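Local coordinates for putative lipoprotein (Bacteroides thetaiotaomicron, PDB 4Q1Z) that is of unknown function but, as a putative two-domain lipoprotein of the DUF4876 family, is probably attached to a membrane through a lipid, at residues A[108-113]-A[307-312]; A[145-150]-A[268-273]; A[175-180]-A[240-245]; A[275-280]-A[298-303]. All coordinates share one frame; numbering follows the deposited sequence.

Contact 1 of 4, residues A[108-113]-A[307-312]; sequences LIFKEI and VLDAVE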
# COMPACT_ATOMS: atom_id res chain seq x y z
N LEU A 108 -3.33 0.95 3.40
CA LEU A 108 -2.73 -0.24 2.79
C LEU A 108 -2.16 0.13 1.46
O LEU A 108 -2.90 0.40 0.50
CB LEU A 108 -3.78 -1.35 2.68
CG LEU A 108 -3.29 -2.70 2.17
CD1 LEU A 108 -2.35 -3.36 3.14
CD2 LEU A 108 -4.46 -3.56 1.73
N ILE A 109 -0.82 0.20 1.39
CA ILE A 109 -0.14 0.71 0.19
C ILE A 109 0.88 -0.27 -0.41
O ILE A 109 1.31 -1.22 0.25
CB ILE A 109 0.53 2.10 0.48
CG1 ILE A 109 1.38 2.16 1.78
CG2 ILE A 109 -0.51 3.21 0.49
CD1 ILE A 109 2.88 1.68 1.71
N PHE A 110 1.26 0.01 -1.68
CA PHE A 110 2.32 -0.66 -2.45
C PHE A 110 3.64 -0.13 -1.92
O PHE A 110 3.93 1.06 -2.10
CB PHE A 110 2.17 -0.34 -3.96
CG PHE A 110 1.18 -1.20 -4.72
CD1 PHE A 110 1.46 -2.53 -5.02
CD2 PHE A 110 0.00 -0.65 -5.22
CE1 PHE A 110 0.55 -3.32 -5.74
CE2 PHE A 110 -0.91 -1.43 -5.93
CZ PHE A 110 -0.64 -2.76 -6.18
N LYS A 111 4.38 -0.95 -1.19
CA LYS A 111 5.65 -0.52 -0.57
C LYS A 111 6.86 -0.59 -1.56
O LYS A 111 7.72 0.31 -1.59
CB LYS A 111 5.91 -1.39 0.68
CG LYS A 111 7.07 -0.96 1.54
CD LYS A 111 7.19 -1.87 2.75
CE LYS A 111 8.60 -1.97 3.26
NZ LYS A 111 9.50 -2.56 2.25
N GLU A 112 6.96 -1.70 -2.29
CA GLU A 112 8.03 -1.98 -3.23
C GLU A 112 7.45 -2.79 -4.35
O GLU A 112 6.63 -3.68 -4.09
CB GLU A 112 9.17 -2.75 -2.51
CG GLU A 112 10.36 -3.09 -3.39
CD GLU A 112 11.73 -2.73 -2.84
OE1 GLU A 112 11.82 -2.33 -1.65
OE2 GLU A 112 12.72 -2.81 -3.61
N ILE A 113 7.86 -2.47 -5.61
CA ILE A 113 7.44 -3.16 -6.84
C ILE A 113 8.65 -3.40 -7.77
O ILE A 113 9.43 -2.47 -8.03
CB ILE A 113 6.29 -2.37 -7.59
CG1 ILE A 113 5.07 -2.07 -6.67
CG2 ILE A 113 5.86 -3.11 -8.87
CD1 ILE A 113 4.01 -1.07 -7.22
N VAL A 307 -10.64 1.90 -4.72
CA VAL A 307 -9.20 1.80 -4.78
C VAL A 307 -8.52 2.27 -3.45
O VAL A 307 -8.72 3.38 -2.98
CB VAL A 307 -8.63 2.51 -6.04
CG1 VAL A 307 -7.12 2.36 -6.13
CG2 VAL A 307 -9.28 1.95 -7.31
N LEU A 308 -7.68 1.37 -2.90
CA LEU A 308 -6.87 1.52 -1.69
C LEU A 308 -5.51 2.14 -2.04
O LEU A 308 -5.03 3.02 -1.31
CB LEU A 308 -6.70 0.15 -1.00
CG LEU A 308 -7.93 -0.43 -0.31
CD1 LEU A 308 -7.68 -1.82 0.17
CD2 LEU A 308 -8.35 0.42 0.87
N ASP A 309 -4.88 1.69 -3.18
CA ASP A 309 -3.64 2.26 -3.70
C ASP A 309 -3.50 1.99 -5.20
O ASP A 309 -3.91 0.94 -5.68
CB ASP A 309 -2.37 1.76 -2.93
CG ASP A 309 -1.08 2.59 -3.13
OD1 ASP A 309 -1.17 3.80 -3.41
OD2 ASP A 309 0.01 2.04 -2.89
N ALA A 310 -2.88 2.94 -5.92
CA ALA A 310 -2.59 2.88 -7.36
C ALA A 310 -1.20 3.39 -7.65
O ALA A 310 -0.77 4.37 -7.06
CB ALA A 310 -3.61 3.69 -8.12
N VAL A 311 -0.46 2.69 -8.52
CA VAL A 311 0.91 3.06 -8.93
C VAL A 311 1.01 3.03 -10.46
O VAL A 311 0.85 1.96 -11.08
CB VAL A 311 2.02 2.17 -8.28
CG1 VAL A 311 3.43 2.63 -8.69
CG2 VAL A 311 1.88 2.16 -6.76
N GLU A 312 1.32 4.18 -11.06
CA GLU A 312 1.49 4.30 -12.51
C GLU A 312 2.95 4.17 -12.89
O GLU A 312 3.69 5.15 -12.82
CB GLU A 312 0.94 5.65 -13.03
CG GLU A 312 1.05 5.86 -14.53
CD GLU A 312 -0.27 5.74 -15.27
OE1 GLU A 312 -1.20 6.51 -14.93
OE2 GLU A 312 -0.36 4.92 -16.21
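Strands 108-113 and 309-312 run in roughly the same direction, 36° apart, with axes no closer than 6.6 Å and the CA atoms of Ile109 and Asp309 5.5 Å from one another. No backbone-to-backbone hydrogen bond spans the gap, and a side chain does so instead. Asp309 OD2 takes the N-H of Phe110 at 2.7 Å from Phe110 N, almost perfectly straight at 177°, using the lone pair that points away from OD1. With its CG opposite the backbone N (chi1 -163°), the Asp309 carboxylate reaches across to the other strand, where OD2 also lies at the edge of the Phe110 ring and 3.4 Å from Ile109 CB. Apolar contacts border this polar link on both sides. On one, Leu108 CD2 meets Leu308 CD1 at 4.0 Å. On the other, Val311 CG2 lies 3.7 Å from Phe110 CD2 and also meets Ile113 CD1, the valine and isoleucine reaching tip to tip. The buried charge has a second partner: Arg347 of strand 344-347 forms a salt bridge with Asp309 OD2 and also bonds Phe110 O. Strand 307-312 is outermost in its sheet and hydrogen-bonds to strand 265-269, whereas strand 108-114 lies between strands 131-136 and 344-347 of the same sheet, consistent with a sheet that curls round to bring strands far apart in its order together.

Contact 2 of 4, residues A[145-150]-A[268-273]; sequences DGIYFA and IFRVPE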
# COMPACT_ATOMS: atom_id res chain seq x y z
N ASP A 145 -8.18 -10.66 3.24
CA ASP A 145 -9.19 -11.54 2.64
C ASP A 145 -10.09 -10.83 1.62
O ASP A 145 -10.72 -9.82 1.93
CB ASP A 145 -10.06 -12.16 3.74
CG ASP A 145 -9.28 -12.87 4.80
OD1 ASP A 145 -8.31 -12.29 5.31
OD2 ASP A 145 -9.64 -14.02 5.12
N GLY A 146 -10.14 -11.37 0.41
CA GLY A 146 -10.99 -10.87 -0.66
C GLY A 146 -10.68 -9.52 -1.26
O GLY A 146 -11.50 -9.02 -2.06
N ILE A 147 -9.54 -8.89 -0.88
CA ILE A 147 -9.09 -7.63 -1.46
C ILE A 147 -8.61 -7.99 -2.86
O ILE A 147 -8.06 -9.08 -3.07
CB ILE A 147 -8.02 -6.92 -0.59
CG1 ILE A 147 -8.70 -6.21 0.61
CG2 ILE A 147 -7.20 -5.90 -1.40
CD1 ILE A 147 -7.78 -5.69 1.62
N TYR A 148 -8.88 -7.11 -3.84
CA TYR A 148 -8.55 -7.32 -5.23
C TYR A 148 -7.25 -6.67 -5.63
O TYR A 148 -6.85 -5.67 -5.04
CB TYR A 148 -9.66 -6.76 -6.11
CG TYR A 148 -10.97 -7.49 -5.99
CD1 TYR A 148 -11.90 -7.11 -5.03
CD2 TYR A 148 -11.27 -8.56 -6.82
CE1 TYR A 148 -13.11 -7.79 -4.90
CE2 TYR A 148 -12.47 -9.25 -6.69
CZ TYR A 148 -13.39 -8.86 -5.73
OH TYR A 148 -14.58 -9.55 -5.59
N PHE A 149 -6.62 -7.23 -6.66
CA PHE A 149 -5.41 -6.79 -7.33
C PHE A 149 -5.67 -6.78 -8.80
O PHE A 149 -6.11 -7.80 -9.33
CB PHE A 149 -4.21 -7.73 -7.01
CG PHE A 149 -2.92 -7.32 -7.67
CD1 PHE A 149 -2.72 -7.51 -9.04
CD2 PHE A 149 -1.88 -6.77 -6.92
CE1 PHE A 149 -1.55 -7.06 -9.67
CE2 PHE A 149 -0.69 -6.38 -7.54
CZ PHE A 149 -0.53 -6.52 -8.91
N ALA A 150 -5.35 -5.67 -9.48
CA ALA A 150 -5.48 -5.56 -10.92
C ALA A 150 -4.35 -4.73 -11.56
O ALA A 150 -3.76 -3.85 -10.92
CB ALA A 150 -6.84 -4.94 -11.28
N ILE A 268 -4.81 -1.92 -6.06
CA ILE A 268 -5.38 -2.81 -5.05
C ILE A 268 -6.66 -2.13 -4.61
O ILE A 268 -6.67 -0.90 -4.42
CB ILE A 268 -4.47 -3.25 -3.88
CG1 ILE A 268 -3.74 -2.06 -3.18
CG2 ILE A 268 -3.52 -4.40 -4.36
CD1 ILE A 268 -3.24 -2.33 -1.80
N PHE A 269 -7.76 -2.89 -4.53
CA PHE A 269 -9.06 -2.30 -4.21
C PHE A 269 -9.95 -3.26 -3.40
O PHE A 269 -9.86 -4.49 -3.53
CB PHE A 269 -9.77 -1.81 -5.47
CG PHE A 269 -10.13 -2.85 -6.52
CD1 PHE A 269 -9.19 -3.24 -7.48
CD2 PHE A 269 -11.43 -3.36 -6.61
CE1 PHE A 269 -9.53 -4.15 -8.48
CE2 PHE A 269 -11.77 -4.27 -7.61
CZ PHE A 269 -10.83 -4.63 -8.56
N ARG A 270 -10.79 -2.64 -2.56
CA ARG A 270 -11.71 -3.33 -1.67
C ARG A 270 -13.16 -3.04 -2.06
O ARG A 270 -13.54 -1.90 -2.27
CB ARG A 270 -11.45 -2.93 -0.20
CG ARG A 270 -11.97 -3.92 0.83
CD ARG A 270 -11.95 -3.35 2.24
NE ARG A 270 -12.14 -4.39 3.26
CZ ARG A 270 -13.32 -4.78 3.73
NH1 ARG A 270 -14.44 -4.22 3.29
NH2 ARG A 270 -13.39 -5.73 4.65
N VAL A 271 -13.97 -4.09 -2.15
CA VAL A 271 -15.40 -3.96 -2.47
C VAL A 271 -16.11 -4.00 -1.12
O VAL A 271 -15.91 -4.95 -0.37
CB VAL A 271 -15.93 -5.01 -3.50
CG1 VAL A 271 -17.44 -4.88 -3.69
CG2 VAL A 271 -15.22 -4.88 -4.84
N PRO A 272 -16.88 -2.95 -0.75
CA PRO A 272 -17.53 -2.94 0.58
C PRO A 272 -18.52 -4.08 0.80
O PRO A 272 -19.25 -4.48 -0.12
CB PRO A 272 -18.26 -1.59 0.62
CG PRO A 272 -17.67 -0.78 -0.44
CD PRO A 272 -17.21 -1.73 -1.50
N GLU A 273 -18.52 -4.61 2.04
CA GLU A 273 -19.43 -5.67 2.49
C GLU A 273 -20.87 -5.15 2.30
O GLU A 273 -21.22 -4.08 2.82
CB GLU A 273 -19.11 -6.06 3.95
CG GLU A 273 -20.03 -7.12 4.57
CD GLU A 273 -20.09 -8.48 3.91
OE1 GLU A 273 -19.02 -9.10 3.70
OE2 GLU A 273 -21.22 -8.97 3.66
O HOH W 1 -12.61 -6.69 -1.34
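Ile147 begins the approach of 145-150 to 268-273, with CG2 near Phe269 O and CG1 near Arg270 CG. Just before it, Gly146 O accepts from a water at 2.7 Å, and that water in turn accepts from Val271 N, a bridge across a part of the chain where no strand pairing holds the two together. At Tyr148 the chain enters the strand and forms an antiparallel hydrogen-bonded pair with Phe269: Tyr148 N donates to Phe269 O at 2.8 Å, and Phe269 N returns a bond to Tyr148 O at 3.0 Å. The side chains of the pair share a face of the sheet. Turned between its own backbone N and carbonyl carbon (chi1 62°), the Phe269 ring spreads over Tyr148, whose CB sits 3.4 Å from the ring centroid in a CH-pi contact. The two rings lie almost flat to one another (13°) but displaced, with little of either above the other, and Tyr148 CE1 instead meets Val271 CG2 at 3.6 Å. Phe149 then pairs with Ile268 on the other face, Phe149 CD2 to Ile268 CG2 at 3.9 Å, before Ala150 CB touches the edge of the Phe269 ring. Strand 148-152 is thereby held between 265-269 and 177-180; Phe149 and Ile268 pack on Phe110 of strand 108-114, while the face of Tyr148 and Phe269 meets Trp277.

Contact 3 of 4, residues A[175-180]-A[240-245]; sequences GERVWK and MQHVFY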
# COMPACT_ATOMS: atom_id res chain seq x y z
N GLY A 175 -9.47 -2.39 -15.90
CA GLY A 175 -8.58 -3.52 -15.64
C GLY A 175 -8.47 -4.53 -16.76
O GLY A 175 -9.49 -4.92 -17.36
N GLU A 176 -7.22 -4.94 -17.04
CA GLU A 176 -6.84 -5.94 -18.02
C GLU A 176 -7.12 -7.33 -17.41
O GLU A 176 -7.90 -8.11 -17.97
CB GLU A 176 -5.37 -5.76 -18.40
CG GLU A 176 -4.93 -6.65 -19.56
CD GLU A 176 -3.43 -6.81 -19.65
OE1 GLU A 176 -2.79 -5.91 -20.23
OE2 GLU A 176 -2.90 -7.81 -19.13
N ARG A 177 -6.49 -7.60 -16.22
CA ARG A 177 -6.66 -8.83 -15.41
C ARG A 177 -6.87 -8.45 -13.94
O ARG A 177 -6.29 -7.48 -13.46
CB ARG A 177 -5.48 -9.81 -15.58
CG ARG A 177 -5.86 -11.23 -15.18
CD ARG A 177 -4.70 -12.20 -15.20
NE ARG A 177 -4.11 -12.37 -16.53
CZ ARG A 177 -4.45 -13.32 -17.40
NH1 ARG A 177 -5.40 -14.20 -17.10
NH2 ARG A 177 -3.85 -13.39 -18.58
N VAL A 178 -7.77 -9.17 -13.26
CA VAL A 178 -8.17 -8.96 -11.85
C VAL A 178 -7.99 -10.29 -11.08
O VAL A 178 -8.37 -11.36 -11.57
CB VAL A 178 -9.64 -8.42 -11.69
CG1 VAL A 178 -9.90 -7.96 -10.26
CG2 VAL A 178 -9.98 -7.31 -12.70
N TRP A 179 -7.37 -10.20 -9.91
CA TRP A 179 -7.15 -11.27 -8.95
C TRP A 179 -7.72 -10.82 -7.62
O TRP A 179 -7.97 -9.62 -7.43
CB TRP A 179 -5.65 -11.60 -8.78
CG TRP A 179 -4.91 -11.99 -10.02
CD1 TRP A 179 -4.32 -11.15 -10.92
CD2 TRP A 179 -4.59 -13.33 -10.43
NE1 TRP A 179 -3.72 -11.89 -11.92
CE2 TRP A 179 -3.83 -13.23 -11.62
CE3 TRP A 179 -4.87 -14.61 -9.92
CZ2 TRP A 179 -3.31 -14.36 -12.27
CZ3 TRP A 179 -4.42 -15.73 -10.61
CH2 TRP A 179 -3.64 -15.60 -11.76
N LYS A 180 -7.90 -11.76 -6.69
CA LYS A 180 -8.30 -11.43 -5.32
C LYS A 180 -7.58 -12.35 -4.35
O LYS A 180 -7.11 -13.43 -4.72
CB LYS A 180 -9.83 -11.44 -5.09
CG LYS A 180 -10.53 -12.78 -5.00
CD LYS A 180 -11.98 -12.54 -4.68
CE LYS A 180 -12.82 -13.77 -4.85
NZ LYS A 180 -14.22 -13.54 -4.43
N MSE A 240 -3.24 -16.72 -5.41
CA MSE A 240 -4.21 -15.66 -5.61
C MSE A 240 -5.40 -16.26 -6.39
O MSE A 240 -5.21 -17.18 -7.21
CB MSE A 240 -3.56 -14.49 -6.41
CG MSE A 240 -2.48 -13.74 -5.64
SE MSE A 240 -3.13 -12.85 -4.03
CE MSE A 240 -4.12 -11.44 -4.91
N GLN A 241 -6.62 -15.78 -6.12
CA GLN A 241 -7.81 -16.26 -6.85
C GLN A 241 -7.99 -15.45 -8.15
O GLN A 241 -8.03 -14.21 -8.10
CB GLN A 241 -9.06 -16.13 -5.99
CG GLN A 241 -9.43 -17.34 -5.15
CD GLN A 241 -10.76 -17.08 -4.48
OE1 GLN A 241 -10.83 -16.68 -3.31
NE2 GLN A 241 -11.85 -17.20 -5.23
N HIS A 242 -8.08 -16.13 -9.30
CA HIS A 242 -8.29 -15.43 -10.57
C HIS A 242 -9.74 -14.96 -10.64
O HIS A 242 -10.66 -15.73 -10.28
CB HIS A 242 -7.95 -16.32 -11.77
CG HIS A 242 -7.92 -15.56 -13.07
ND1 HIS A 242 -8.99 -15.60 -13.95
CD2 HIS A 242 -6.99 -14.71 -13.55
CE1 HIS A 242 -8.65 -14.82 -14.96
NE2 HIS A 242 -7.45 -14.28 -14.77
N VAL A 243 -9.94 -13.68 -11.04
CA VAL A 243 -11.26 -13.06 -11.08
C VAL A 243 -11.71 -12.76 -12.52
O VAL A 243 -12.83 -13.13 -12.87
CB VAL A 243 -11.34 -11.78 -10.19
CG1 VAL A 243 -12.67 -11.06 -10.36
CG2 VAL A 243 -11.12 -12.13 -8.72
N PHE A 244 -10.91 -12.02 -13.30
CA PHE A 244 -11.33 -11.58 -14.61
C PHE A 244 -10.19 -11.43 -15.58
O PHE A 244 -9.15 -10.90 -15.24
CB PHE A 244 -12.05 -10.21 -14.48
CG PHE A 244 -12.41 -9.48 -15.77
CD1 PHE A 244 -11.44 -8.76 -16.47
CD2 PHE A 244 -13.72 -9.43 -16.23
CE1 PHE A 244 -11.77 -8.08 -17.65
CE2 PHE A 244 -14.06 -8.70 -17.37
CZ PHE A 244 -13.08 -8.06 -18.08
N TYR A 245 -10.44 -11.84 -16.81
CA TYR A 245 -9.56 -11.70 -17.97
C TYR A 245 -10.43 -11.84 -19.17
O TYR A 245 -11.18 -12.81 -19.26
CB TYR A 245 -8.38 -12.69 -17.98
CG TYR A 245 -7.41 -12.42 -19.10
CD1 TYR A 245 -6.67 -11.24 -19.15
CD2 TYR A 245 -7.23 -13.34 -20.14
CE1 TYR A 245 -5.79 -10.97 -20.19
CE2 TYR A 245 -6.34 -13.08 -21.19
CZ TYR A 245 -5.61 -11.90 -21.20
OH TYR A 245 -4.71 -11.63 -22.22
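A classic beta bulge interrupts the antiparallel pairing of strands 177-180 and 241-245, with Val243 and Phe244 both set opposite Val178. Val178 O is gripped by two donors, Val243 N at 2.9 Å and Phe244 N at 3.1 Å, which arrive from the same face of its carbonyl plane. Regular pairing brackets this shared acceptor: Val178 N gives to Phe244 O, and Lys180 and Gln241 exchange bonds in both directions. The face carrying Arg177, Trp179, His242 and Tyr245 is aromatic and cationic. There the Arg177 chain, bent at chi3 (-62°), lays its guanidinium flat on the Tyr245 ring, CZ 3.6 Å from the ring centroid and the planes 12° apart, a stacked cation-pi pair. In the plane of that guanidinium, Arg177 NH1 donates to His242 NE2 at 3.1 Å, although the donor stands well out of the imidazole plane; NH1 also bonds Met251 O. Were Arg177 replaced by a leucine, the Tyr245 ring would probably lose its stacked cation and His242 NE2 this donor, leaving the imidazole held mainly through ND1 and Trp179. On that far nitrogen, ND1, His242 bonds Ala249 O, a second restraint on its rotation. The imidazole also meets Trp179 in a T-shaped (edge-to-face) pair, its edge toward the indole face. Beside that ring, the selenomethionine Met240 brings its CB to 3.7 Å from Trp179 CE3.

Contact 4 of 4, residues A[275-280]-A[298-303]; sequences EAWDPV and YYAKIP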
# COMPACT_ATOMS: atom_id res chain seq x y z
N GLU A 275 -22.08 -4.27 -0.84
CA GLU A 275 -22.00 -3.84 -2.23
C GLU A 275 -21.58 -5.01 -3.10
O GLU A 275 -20.78 -5.83 -2.67
CB GLU A 275 -21.02 -2.67 -2.42
CG GLU A 275 -21.66 -1.32 -2.16
CD GLU A 275 -20.96 -0.13 -2.80
OE1 GLU A 275 -21.02 0.01 -4.04
OE2 GLU A 275 -20.40 0.69 -2.04
N ALA A 276 -22.16 -5.09 -4.31
CA ALA A 276 -21.86 -6.13 -5.28
C ALA A 276 -21.04 -5.58 -6.44
O ALA A 276 -21.23 -4.43 -6.85
CB ALA A 276 -23.15 -6.73 -5.80
N TRP A 277 -20.09 -6.38 -6.94
CA TRP A 277 -19.22 -6.04 -8.06
C TRP A 277 -18.81 -7.32 -8.80
O TRP A 277 -17.96 -8.10 -8.32
CB TRP A 277 -17.99 -5.23 -7.60
CG TRP A 277 -17.12 -4.78 -8.73
CD1 TRP A 277 -17.36 -3.76 -9.60
CD2 TRP A 277 -15.86 -5.37 -9.14
NE1 TRP A 277 -16.35 -3.68 -10.54
CE2 TRP A 277 -15.41 -4.64 -10.26
CE3 TRP A 277 -15.07 -6.43 -8.66
CZ2 TRP A 277 -14.19 -4.92 -10.90
CZ3 TRP A 277 -13.87 -6.72 -9.29
CH2 TRP A 277 -13.43 -5.95 -10.39
N ASP A 278 -19.38 -7.52 -10.00
CA ASP A 278 -19.06 -8.70 -10.81
C ASP A 278 -18.72 -8.29 -12.27
O ASP A 278 -19.62 -8.22 -13.12
CB ASP A 278 -20.22 -9.71 -10.75
CG ASP A 278 -19.96 -11.08 -11.32
OD1 ASP A 278 -18.99 -11.24 -12.10
OD2 ASP A 278 -20.74 -11.99 -11.03
N PRO A 279 -17.43 -8.06 -12.59
CA PRO A 279 -17.07 -7.66 -13.98
C PRO A 279 -17.29 -8.77 -15.03
O PRO A 279 -17.30 -8.48 -16.24
CB PRO A 279 -15.58 -7.29 -13.86
CG PRO A 279 -15.08 -8.14 -12.72
CD PRO A 279 -16.23 -8.10 -11.72
N VAL A 280 -17.48 -10.01 -14.58
CA VAL A 280 -17.68 -11.17 -15.45
C VAL A 280 -19.15 -11.29 -15.86
O VAL A 280 -19.44 -11.40 -17.05
CB VAL A 280 -17.15 -12.44 -14.75
CG1 VAL A 280 -17.47 -13.71 -15.55
CG2 VAL A 280 -15.64 -12.32 -14.49
N TYR A 298 -12.49 -7.27 -23.59
CA TYR A 298 -13.27 -6.73 -22.50
C TYR A 298 -12.39 -6.43 -21.33
O TYR A 298 -11.45 -7.19 -21.02
CB TYR A 298 -14.39 -7.71 -22.10
CG TYR A 298 -15.59 -7.65 -23.03
CD1 TYR A 298 -16.60 -6.71 -22.83
CD2 TYR A 298 -15.68 -8.48 -24.14
CE1 TYR A 298 -17.67 -6.61 -23.71
CE2 TYR A 298 -16.75 -8.39 -25.03
CZ TYR A 298 -17.75 -7.45 -24.81
OH TYR A 298 -18.82 -7.35 -25.69
N TYR A 299 -12.68 -5.28 -20.69
CA TYR A 299 -11.96 -4.76 -19.53
C TYR A 299 -12.89 -4.62 -18.38
O TYR A 299 -14.10 -4.47 -18.58
CB TYR A 299 -11.28 -3.44 -19.90
CG TYR A 299 -10.28 -3.63 -21.02
CD1 TYR A 299 -9.15 -4.44 -20.85
CD2 TYR A 299 -10.51 -3.09 -22.28
CE1 TYR A 299 -8.27 -4.66 -21.89
CE2 TYR A 299 -9.61 -3.28 -23.33
CZ TYR A 299 -8.48 -4.06 -23.12
OH TYR A 299 -7.57 -4.25 -24.12
N ALA A 300 -12.38 -4.79 -17.16
CA ALA A 300 -13.24 -4.72 -15.97
C ALA A 300 -13.32 -3.32 -15.48
O ALA A 300 -12.29 -2.64 -15.40
CB ALA A 300 -12.72 -5.64 -14.87
N LYS A 301 -14.53 -2.86 -15.19
CA LYS A 301 -14.78 -1.50 -14.68
C LYS A 301 -14.52 -1.50 -13.20
O LYS A 301 -15.30 -2.07 -12.43
CB LYS A 301 -16.19 -1.00 -15.03
CG LYS A 301 -16.35 -0.64 -16.50
CD LYS A 301 -17.74 -0.10 -16.72
CE LYS A 301 -18.22 -0.36 -18.14
NZ LYS A 301 -19.60 0.13 -18.37
N ILE A 302 -13.38 -0.93 -12.81
CA ILE A 302 -12.97 -0.86 -11.41
C ILE A 302 -13.41 0.50 -10.83
O ILE A 302 -12.85 1.52 -11.23
CB ILE A 302 -11.44 -1.10 -11.27
CG1 ILE A 302 -11.07 -2.54 -11.73
CG2 ILE A 302 -10.94 -0.79 -9.84
CD1 ILE A 302 -9.65 -2.70 -12.17
N PRO A 303 -14.40 0.55 -9.90
CA PRO A 303 -14.78 1.83 -9.30
C PRO A 303 -13.61 2.48 -8.56
O PRO A 303 -12.99 1.89 -7.66
CB PRO A 303 -15.92 1.45 -8.34
CG PRO A 303 -16.48 0.18 -8.94
CD PRO A 303 -15.21 -0.54 -9.33
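Trp277 presents the edge of its indole to strand 299-303, and Lys301 O lies there almost in the ring plane. Trp277 NE1 donates to Lys301 O at 2.7 Å with an N-H...O angle of 148°. One face of the indole is taken, toward its rim, by CD of Pro279 from the same loop. Beside the bond, apolar groups of the strand flank the ring at a slant: Pro303 CD is 3.6 Å from Trp277 NE1, and Ile302 CG1 is 4.0 Å from Trp277 CZ2. Pro279 reaches the strand on its own account, its CB 3.5 Å from Ala300 CB. The indole swings out opposite the backbone N (chi1 -176°), which carries NE1 as far as the strand. It also forms edge-to-face pairs with Phe269 and Tyr148. A leucine in place of Trp277 would probably leave Lys301 O without this donor and open a gap between Pro303, Ile302 and the two aromatic rings. One polar bond set in a mostly apolar surround thus ties the irregular 275-280 loop to the small antiparallel sheet of strands 172-175, 299-303 and 286-287: the N-H gives the large ring a definite direction, and the hydrocarbon contacts fill in around it.

Overall arrangement
Contacts 1, 2 and 3 all lie on the large mixed sheet, and contact 4 adds the small sheet beside it. Along the chain, contact 1 spans the other three; contact 2 encloses contact 3, and contact 4 follows contact 2. Centres of contacts 1 and 2 are about 13 Å apart, joined through neighbouring strands 307-312 and 265-269; those of contacts 2 and 3, about 11 Å apart, share the border of strands 148-152 and 177-180. The centre of contact 4 is about 10 Å from that of contact 3 and about 11 Å from that of contact 2; Phe244, Phe269 and Trp277 bridge the sheets. Together the four tie the large sheet to the small one; the protein's function remains unknown.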